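Local coordinates for protein putative secreted lipase (Streptomyces sp. W007, PDB 5H6B) that probably hydrolyses triacylglycerols as a secreted lipase of the alpha/beta-hydrolase class and comes from a marine streptomycete, at residues Lys82-Leu87 with Gly112-Tyr117; Asn129-Ile134 with Val190-Ile195; Leu146-Pro151 with Tyr199-Thr204. One frame throughout, in Å; residues are numbered along the deposited sequence.

Contact 1 (Lys82-Leu87 with Gly112-Tyr117); sequences KSAEQL and GMMPNY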
loop_
_atom_site.group_PDB
_atom_site.type_symbol
_atom_site.label_atom_id
_atom_site.label_comp_id
_atom_site.label_asym_id
_atom_site.label_seq_id
_atom_site.Cartn_x
_atom_site.Cartn_y
_atom_site.Cartn_z
ATOM N N LYS A 82 13.207 7.491 -5.590
ATOM C CA LYS A 82 13.315 6.685 -6.824
ATOM C C LYS A 82 12.157 5.692 -6.935
ATOM O O LYS A 82 11.616 5.467 -8.027
ATOM C CB LYS A 82 14.633 5.896 -6.894
ATOM C CG LYS A 82 15.915 6.709 -6.796
ATOM C CD LYS A 82 16.073 7.701 -7.932
ATOM C CE LYS A 82 17.384 8.446 -7.782
ATOM N NZ LYS A 82 17.636 9.315 -8.960
ATOM N N SER A 83 11.786 5.087 -5.811
ATOM C CA SER A 83 10.653 4.155 -5.808
ATOM C C SER A 83 9.341 4.824 -6.261
ATOM O O SER A 83 8.557 4.243 -7.037
ATOM C CB SER A 83 10.495 3.503 -4.438
ATOM O OG SER A 83 11.556 2.587 -4.186
ATOM N N ALA A 84 9.121 6.046 -5.789
ATOM C CA ALA A 84 7.962 6.831 -6.203
ATOM C C ALA A 84 7.982 7.134 -7.694
ATOM O O ALA A 84 6.923 7.199 -8.312
ATOM C CB ALA A 84 7.876 8.125 -5.396
ATOM N N GLU A 85 9.173 7.317 -8.271
ATOM C CA GLU A 85 9.289 7.516 -9.721
ATOM C C GLU A 85 8.952 6.247 -10.478
ATOM O O GLU A 85 8.291 6.316 -11.508
ATOM C CB GLU A 85 10.669 8.059 -10.128
ATOM C CG GLU A 85 10.913 8.227 -11.643
ATOM C CD GLU A 85 9.804 8.978 -12.414
ATOM O OE1 GLU A 85 9.179 9.923 -11.860
ATOM O OE2 GLU A 85 9.558 8.620 -13.597
ATOM N N GLN A 86 9.363 5.084 -9.969
ATOM C CA GLN A 86 8.952 3.798 -10.593
ATOM C C GLN A 86 7.428 3.641 -10.605
ATOM O O GLN A 86 6.839 3.158 -11.582
ATOM C CB GLN A 86 9.558 2.604 -9.862
ATOM C CG GLN A 86 11.058 2.493 -9.950
ATOM C CD GLN A 86 11.569 1.371 -9.086
ATOM O OE1 GLN A 86 11.720 1.514 -7.878
ATOM N NE2 GLN A 86 11.832 0.238 -9.701
ATOM N N LEU A 87 6.807 4.044 -9.498
ATOM C CA LEU A 87 5.350 4.019 -9.358
ATOM C C LEU A 87 4.696 4.937 -10.395
ATOM O O LEU A 87 3.706 4.551 -11.033
ATOM C CB LEU A 87 4.943 4.425 -7.928
ATOM C CG LEU A 87 3.452 4.596 -7.639
ATOM C CD1 LEU A 87 2.724 3.279 -7.825
ATOM C CD2 LEU A 87 3.223 5.156 -6.240
ATOM N N GLY A 112 2.019 1.676 1.286
ATOM C CA GLY A 112 0.921 2.583 1.603
ATOM C C GLY A 112 1.397 4.012 1.839
ATOM O O GLY A 112 0.618 4.948 1.703
ATOM N N MET A 113 2.672 4.176 2.200
ATOM C CA MET A 113 3.243 5.496 2.453
ATOM C C MET A 113 3.886 6.129 1.218
ATOM O O MET A 113 3.605 7.278 0.905
ATOM C CB MET A 113 4.246 5.429 3.605
ATOM C CG MET A 113 5.017 6.726 3.822
ATOM S SD MET A 113 6.527 6.755 2.841
ATOM C CE MET A 113 7.653 5.781 3.840
ATOM N N MET A 114 4.762 5.391 0.547
ATOM C CA MET A 114 5.494 5.886 -0.630
ATOM C C MET A 114 4.665 6.595 -1.725
ATOM O O MET A 114 5.151 7.563 -2.287
ATOM C CB MET A 114 6.318 4.739 -1.260
ATOM C CG MET A 114 6.967 5.049 -2.608
ATOM S SD MET A 114 5.872 4.717 -3.990
ATOM C CE MET A 114 6.302 3.009 -4.338
ATOM N N PRO A 115 3.453 6.100 -2.070
ATOM C CA PRO A 115 2.591 6.818 -3.049
ATOM C C PRO A 115 2.229 8.294 -2.703
ATOM O O PRO A 115 1.927 9.085 -3.604
ATOM C CB PRO A 115 1.328 5.968 -3.082
ATOM C CG PRO A 115 1.800 4.584 -2.754
ATOM C CD PRO A 115 2.924 4.758 -1.772
ATOM N N ASN A 116 2.273 8.658 -1.423
ATOM C CA ASN A 116 2.083 10.050 -1.021
ATOM C C ASN A 116 3.173 10.972 -1.580
ATOM O O ASN A 116 2.911 12.149 -1.852
ATOM C CB ASN A 116 1.993 10.156 0.497
ATOM C CG ASN A 116 0.801 9.397 1.055
ATOM O OD1 ASN A 116 0.948 8.401 1.768
ATOM N ND2 ASN A 116 -0.383 9.841 0.709
ATOM N N TYR A 117 4.379 10.433 -1.784
ATOM C CA TYR A 117 5.436 11.159 -2.484
ATOM C C TYR A 117 5.062 11.406 -3.959
ATOM O O TYR A 117 5.251 12.507 -4.492
ATOM C CB TYR A 117 6.752 10.394 -2.399
ATOM C CG TYR A 117 7.963 11.232 -2.748
ATOM C CD1 TYR A 117 8.339 11.434 -4.075
ATOM C CD2 TYR A 117 8.717 11.840 -1.754
ATOM C CE1 TYR A 117 9.433 12.217 -4.400
ATOM C CE2 TYR A 117 9.824 12.615 -2.069
ATOM C CZ TYR A 117 10.171 12.800 -3.391
ATOM O OH TYR A 117 11.266 13.555 -3.703
#

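Contact 2 (Asn129-Ile134 with Val190-Ile195); sequences NALVGI and VRYTVI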
loop_
_atom_site.group_PDB
_atom_site.type_symbol
_atom_site.label_atom_id
_atom_site.label_comp_id
_atom_site.label_asym_id
_atom_site.label_seq_id
_atom_site.Cartn_x
_atom_site.Cartn_y
_atom_site.Cartn_z
ATOM N N ASN A 129 -7.489 8.436 -7.927
ATOM C CA ASN A 129 -8.760 8.693 -7.257
ATOM C C ASN A 129 -8.686 8.357 -5.751
ATOM O O ASN A 129 -9.120 9.147 -4.912
ATOM C CB ASN A 129 -9.861 7.879 -7.954
ATOM C CG ASN A 129 -11.146 7.809 -7.156
ATOM O OD1 ASN A 129 -11.864 8.790 -7.040
ATOM N ND2 ASN A 129 -11.453 6.646 -6.621
ATOM N N ALA A 130 -8.143 7.180 -5.427
ATOM C CA ALA A 130 -8.091 6.694 -4.053
ATOM C C ALA A 130 -6.757 6.022 -3.718
ATOM O O ALA A 130 -6.155 5.328 -4.550
ATOM C CB ALA A 130 -9.254 5.750 -3.767
ATOM N N LEU A 131 -6.287 6.288 -2.500
ATOM C CA LEU A 131 -5.133 5.635 -1.944
ATOM C C LEU A 131 -5.556 4.939 -0.667
ATOM O O LEU A 131 -5.905 5.598 0.325
ATOM C CB LEU A 131 -4.018 6.640 -1.640
ATOM C CG LEU A 131 -2.784 6.058 -0.921
ATOM C CD1 LEU A 131 -2.177 4.862 -1.653
ATOM C CD2 LEU A 131 -1.749 7.134 -0.710
ATOM N N VAL A 132 -5.484 3.610 -0.695
ATOM C CA VAL A 132 -5.771 2.771 0.450
ATOM C C VAL A 132 -4.454 2.249 0.983
ATOM O O VAL A 132 -3.707 1.588 0.263
ATOM C CB VAL A 132 -6.684 1.607 0.052
ATOM C CG1 VAL A 132 -7.121 0.818 1.277
ATOM C CG2 VAL A 132 -7.882 2.142 -0.727
ATOM N N GLY A 133 -4.185 2.564 2.248
ATOM C CA GLY A 133 -2.978 2.175 2.944
ATOM C C GLY A 133 -3.331 1.143 3.998
ATOM O O GLY A 133 -4.230 1.369 4.800
ATOM N N ILE A 134 -2.620 0.011 3.982
ATOM C CA ILE A 134 -2.764 -1.031 4.972
ATOM C C ILE A 134 -1.466 -1.010 5.756
ATOM O O ILE A 134 -0.393 -1.167 5.187
ATOM C CB ILE A 134 -2.961 -2.423 4.331
ATOM C CG1 ILE A 134 -4.012 -2.375 3.223
ATOM C CG2 ILE A 134 -3.378 -3.434 5.389
ATOM C CD1 ILE A 134 -4.214 -3.701 2.518
ATOM N N VAL A 190 -8.231 13.399 -3.886
ATOM C CA VAL A 190 -7.966 11.983 -3.573
ATOM C C VAL A 190 -8.698 11.528 -2.309
ATOM O O VAL A 190 -8.719 12.240 -1.297
ATOM C CB VAL A 190 -6.442 11.717 -3.427
ATOM C CG1 VAL A 190 -6.157 10.233 -3.174
ATOM C CG2 VAL A 190 -5.712 12.198 -4.674
ATOM N N ARG A 191 -9.299 10.342 -2.376
ATOM C CA ARG A 191 -9.933 9.728 -1.214
ATOM C C ARG A 191 -8.973 8.734 -0.554
ATOM O O ARG A 191 -8.556 7.751 -1.160
ATOM C CB ARG A 191 -11.261 9.077 -1.602
ATOM C CG ARG A 191 -12.242 10.094 -2.196
ATOM C CD ARG A 191 -13.654 10.009 -1.621
ATOM N NE ARG A 191 -14.532 9.122 -2.388
ATOM C CZ ARG A 191 -15.737 8.698 -1.991
ATOM N NH1 ARG A 191 -16.252 9.051 -0.811
ATOM N NH2 ARG A 191 -16.440 7.899 -2.789
ATOM N N TYR A 192 -8.629 9.021 0.696
ATOM C CA TYR A 192 -7.639 8.273 1.451
ATOM C C TYR A 192 -8.316 7.401 2.477
ATOM O O TYR A 192 -9.174 7.891 3.227
ATOM C CB TYR A 192 -6.717 9.228 2.200
ATOM C CG TYR A 192 -5.858 10.127 1.342
ATOM C CD1 TYR A 192 -6.377 11.289 0.754
ATOM C CD2 TYR A 192 -4.513 9.843 1.152
ATOM C CE1 TYR A 192 -5.573 12.131 0.003
ATOM C CE2 TYR A 192 -3.706 10.682 0.413
ATOM C CZ TYR A 192 -4.228 11.816 -0.164
ATOM O OH TYR A 192 -3.387 12.601 -0.914
ATOM N N THR A 193 -7.915 6.127 2.530
ATOM C CA THR A 193 -8.312 5.208 3.611
ATOM C C THR A 193 -7.034 4.622 4.242
ATOM O O THR A 193 -6.036 4.392 3.556
ATOM C CB THR A 193 -9.227 4.076 3.093
ATOM O OG1 THR A 193 -10.312 4.636 2.330
ATOM C CG2 THR A 193 -9.788 3.215 4.238
ATOM N N VAL A 194 -7.056 4.452 5.559
ATOM C CA VAL A 194 -5.976 3.812 6.289
ATOM C C VAL A 194 -6.608 2.739 7.170
ATOM O O VAL A 194 -7.580 2.997 7.884
ATOM C CB VAL A 194 -5.175 4.792 7.156
ATOM C CG1 VAL A 194 -4.103 4.062 7.949
ATOM C CG2 VAL A 194 -4.539 5.872 6.309
ATOM N N ILE A 195 -6.066 1.526 7.076
ATOM C CA ILE A 195 -6.480 0.418 7.903
ATOM C C ILE A 195 -5.239 0.037 8.698
ATOM O O ILE A 195 -4.208 -0.329 8.127
ATOM C CB ILE A 195 -6.989 -0.763 7.060
ATOM C CG1 ILE A 195 -8.098 -0.313 6.104
ATOM C CG2 ILE A 195 -7.469 -1.886 7.968
ATOM C CD1 ILE A 195 -8.315 -1.237 4.936
HETATM O O HOH W 1 -4.379 6.184 2.533
#

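Contact 3 (Leu146-Pro151 with Tyr199-Thr204); sequences LTKLLP and YDQVVT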
loop_
_atom_site.group_PDB
_atom_site.type_symbol
_atom_site.label_atom_id
_atom_site.label_comp_id
_atom_site.label_asym_id
_atom_site.label_seq_id
_atom_site.Cartn_x
_atom_site.Cartn_y
_atom_site.Cartn_z
ATOM N N LEU A 146 11.662 -1.697 12.026
ATOM C CA LEU A 146 11.904 -2.394 10.756
ATOM C C LEU A 146 12.607 -3.734 10.933
ATOM O O LEU A 146 12.332 -4.675 10.176
ATOM C CB LEU A 146 12.668 -1.510 9.774
ATOM C CG LEU A 146 11.883 -0.269 9.309
ATOM C CD1 LEU A 146 12.829 0.733 8.653
ATOM C CD2 LEU A 146 10.747 -0.640 8.358
ATOM N N THR A 147 13.472 -3.847 11.946
ATOM C CA THR A 147 14.094 -5.136 12.268
ATOM C C THR A 147 13.063 -6.195 12.684
ATOM O O THR A 147 13.322 -7.382 12.565
ATOM C CB THR A 147 15.181 -5.031 13.374
ATOM O OG1 THR A 147 14.582 -4.668 14.624
ATOM C CG2 THR A 147 16.277 -4.018 13.002
ATOM N N LYS A 148 11.891 -5.777 13.150
ATOM C CA LYS A 148 10.823 -6.724 13.463
ATOM C C LYS A 148 10.173 -7.390 12.241
ATOM O O LYS A 148 9.437 -8.370 12.400
ATOM C CB LYS A 148 9.784 -6.081 14.387
ATOM C CG LYS A 148 10.415 -5.571 15.678
ATOM C CD LYS A 148 9.453 -5.606 16.854
ATOM C CE LYS A 148 9.983 -4.791 18.029
ATOM N NZ LYS A 148 11.338 -5.264 18.428
ATOM N N LEU A 149 10.442 -6.869 11.041
ATOM C CA LEU A 149 10.125 -7.590 9.792
ATOM C C LEU A 149 11.020 -8.806 9.504
ATOM O O LEU A 149 10.583 -9.745 8.843
ATOM C CB LEU A 149 10.210 -6.665 8.587
ATOM C CG LEU A 149 9.230 -5.510 8.475
ATOM C CD1 LEU A 149 9.719 -4.503 7.435
ATOM C CD2 LEU A 149 7.817 -6.016 8.165
ATOM N N LEU A 150 12.256 -8.787 9.993
ATOM C CA LEU A 150 13.268 -9.772 9.585
ATOM C C LEU A 150 12.881 -11.242 9.806
ATOM O O LEU A 150 13.156 -12.082 8.945
ATOM C CB LEU A 150 14.615 -9.469 10.246
ATOM C CG LEU A 150 15.290 -8.155 9.839
ATOM C CD1 LEU A 150 16.581 -8.039 10.629
ATOM C CD2 LEU A 150 15.575 -8.061 8.346
ATOM N N PRO A 151 12.197 -11.558 10.917
ATOM C CA PRO A 151 11.807 -12.961 11.093
ATOM C C PRO A 151 10.903 -13.528 9.989
ATOM O O PRO A 151 10.823 -14.751 9.833
ATOM C CB PRO A 151 11.072 -12.947 12.439
ATOM C CG PRO A 151 11.664 -11.774 13.168
ATOM C CD PRO A 151 11.853 -10.746 12.096
ATOM N N TYR A 199 -2.158 -4.083 17.214
ATOM C CA TYR A 199 -1.056 -5.001 17.517
ATOM C C TYR A 199 0.140 -4.823 16.565
ATOM O O TYR A 199 1.010 -5.695 16.508
ATOM C CB TYR A 199 -1.570 -6.438 17.500
ATOM C CG TYR A 199 -2.756 -6.612 18.401
ATOM C CD1 TYR A 199 -2.607 -6.630 19.796
ATOM C CD2 TYR A 199 -4.040 -6.716 17.869
ATOM C CE1 TYR A 199 -3.704 -6.777 20.634
ATOM C CE2 TYR A 199 -5.143 -6.868 18.694
ATOM C CZ TYR A 199 -4.975 -6.886 20.071
ATOM O OH TYR A 199 -6.102 -7.028 20.859
ATOM N N ASP A 200 0.203 -3.694 15.849
ATOM C CA ASP A 200 1.342 -3.404 14.988
ATOM C C ASP A 200 2.623 -3.292 15.818
ATOM O O ASP A 200 2.725 -2.450 16.689
ATOM C CB ASP A 200 1.112 -2.139 14.174
ATOM C CG ASP A 200 1.960 -2.092 12.904
ATOM O OD1 ASP A 200 3.200 -2.250 13.022
ATOM O OD2 ASP A 200 1.392 -1.865 11.793
ATOM N N GLN A 201 3.595 -4.152 15.514
ATOM C CA GLN A 201 4.899 -4.176 16.194
ATOM C C GLN A 201 6.023 -3.430 15.454
ATOM O O GLN A 201 7.102 -3.233 16.012
ATOM C CB GLN A 201 5.302 -5.639 16.462
ATOM C CG GLN A 201 5.903 -6.438 15.283
ATOM C CD GLN A 201 4.896 -6.939 14.248
ATOM O OE1 GLN A 201 3.881 -6.281 13.966
ATOM N NE2 GLN A 201 5.192 -8.101 13.647
ATOM N N VAL A 202 5.775 -3.057 14.197
ATOM C CA VAL A 202 6.781 -2.475 13.283
ATOM C C VAL A 202 6.708 -0.954 13.217
ATOM O O VAL A 202 7.731 -0.297 13.051
ATOM C CB VAL A 202 6.572 -3.002 11.828
ATOM C CG1 VAL A 202 7.464 -2.276 10.806
ATOM C CG2 VAL A 202 6.787 -4.507 11.768
ATOM N N VAL A 203 5.488 -0.415 13.285
ATOM C CA VAL A 203 5.204 1.003 13.048
ATOM C C VAL A 203 4.385 1.466 14.233
ATOM O O VAL A 203 3.155 1.327 14.238
ATOM C CB VAL A 203 4.380 1.217 11.763
ATOM C CG1 VAL A 203 4.109 2.698 11.548
ATOM C CG2 VAL A 203 5.075 0.600 10.559
ATOM N N THR A 204 5.084 1.972 15.243
ATOM C CA THR A 204 4.474 2.390 16.489
ATOM C C THR A 204 4.850 3.846 16.823
ATOM O O THR A 204 5.888 4.337 16.363
ATOM C CB THR A 204 4.886 1.483 17.660
ATOM O OG1 THR A 204 6.308 1.494 17.793
ATOM C CG2 THR A 204 4.394 0.061 17.444
HETATM O O HOH W 2 7.705 -9.373 14.196
#

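Contact 1 (Lys82-Leu87 with Gly112-Tyr117)
M114 lays its thioether between A84 and L87 of helix 80-98, and this is the tight heart of the contact. The bend at chi2 (-87°) puts SD against the neighbouring helix, 3.5 Å from L87 CD2 and 3.7 Å from A84 CA. A second bend, at chi3, then directs the methyl CE to the carbonyl of S83, with 3.7 Å between M114 CE and S83 O. L87 has CG anti to the backbone N (chi1 174°), and the same CD2 that meets the sulfur also packs on P115, 3.8 Å from P115 CB. On the next turn back, A84 CB meets Y117 obliquely, 3.6 Å from Y117 CD1; the phenol ring also packs with F176 and F121. The other side of the helix is looser and more polar: K82 is exposed and takes no part, while E85 and Q86 are partly exposed, the amide of Q86 being bonded to G66 and Q67. No hydrogen bond joins the two segments. Their cohesion is therefore apolar, a flexible thioether fitted against small and branched side chains, which packs helix 80-98 against the chain just after the probable nucleophile elbow.

Contact 2 (Asn129-Ile134 with Val190-Ile195)
L131 holds CG anti to the backbone N (chi1 175°) and Y192 sets CG anti to its own carbonyl carbon (chi1 -64°); the two torsions bring L131 CD2 obliquely to the phenol ring, 4.2 Å from Y192 CE2. V190 CG1 lies over one face of the same ring, offset toward its rim, and L131 CB stands 4.5 Å from V190 CG1. The ring hydroxyl is bonded to V187 N. Between the strands, five backbone bonds run in parallel register. R191 N gives the shortest, 2.8 Å to N129 O and nearly straight at 171°. The bond from L131 N to R191 O is more bent at the hydrogen. Those from T193 N to L131 O and from G133 N to T193 O follow, and I195 N closes the series on G133 O at 2.9 Å. A water donates to both L131 O (2.7 Å) and T193 O (2.6 Å), bridging two acceptors that already take backbone N-H groups. On the opposite face V132 CG1 stands 4.4 Å from I195 CD1, and helix 240-250 covers T193 and I195. L131 and Y192 instead meet helix 115-121. These are the fifth and sixth strands along the chain in a parallel sheet ordered 1-3-2-4-5-6-7, the order that marks the alpha/beta-hydrolase fold.

Contact 3 (Leu146-Pro151 with Tyr199-Thr204)
D200 OD1 is gripped by two backbone N-H groups of its own loop: V202 N at 2.9 Å, nearly along the C-O axis, and V203 N, also at 2.9 Å but from above the carboxylate plane. The first bond makes an Asx turn, and the pair fixes the carboxylate while OD2 is bonded to H232 ND1. Across the contact this folded loop offers Q201 and V202 to L146, K148 and L149, at and after helix 143-147. Q201 holds CG between its backbone N and carbonyl carbon (chi1 80°), and the chain bends again at chi2; K148 passes obliquely over it, K148 CD lying 4.0 Å from Q201 CG and 3.4 Å from Q201 O. Beyond CE, which is still near Q201 O, the lysine amine leads away at an exposed position. A water completes the polar link: it donates to K148 O at 2.7 Å and accepts from Q201 NE2 at 2.9 Å. The same amide donates to E231, and its OE1 receives the N-H of H232, so the glutamine is held at both ends of its amide. V202 makes the apolar half of the contact. Its CG2 meets L149 CD2 at 4.0 Å, the two side chains crossing at about a right angle, and its CG1 lies 4.4 Å from L146 CD2. T147 to L150 form a type I beta turn, which presents K148 and L149 to the loop. With D200 bonded to H232 and S109 on the probable nucleophile elbow, the arrangement is consistent with the acid loop of a Ser-His-Asp triad, as in serine lipases of the alpha/beta-hydrolase fold.

Overall arrangement
Following the chain from the N terminus, contact 1 opens on helix 80-98 and closes at the junction of helices 110-113 and 115-121, after strand 103-108, in series before the other two. Contact 2 opens on strand 128-134 and closes at strand 191-196; contact 1 touches it directly, P115 packing on L131, and N116 on both L131 and Y192. Contact 3, opened at 146-151, closes at 199-204, so contacts 2 and 3 cross. Contact 1 packs helix 80-98 on the helices after the elbow, which in turn lie on the sheet; contact 2 joins neighbouring strands, and contact 3 fastens the loop beyond them, about 22 Å between centres from contact 2.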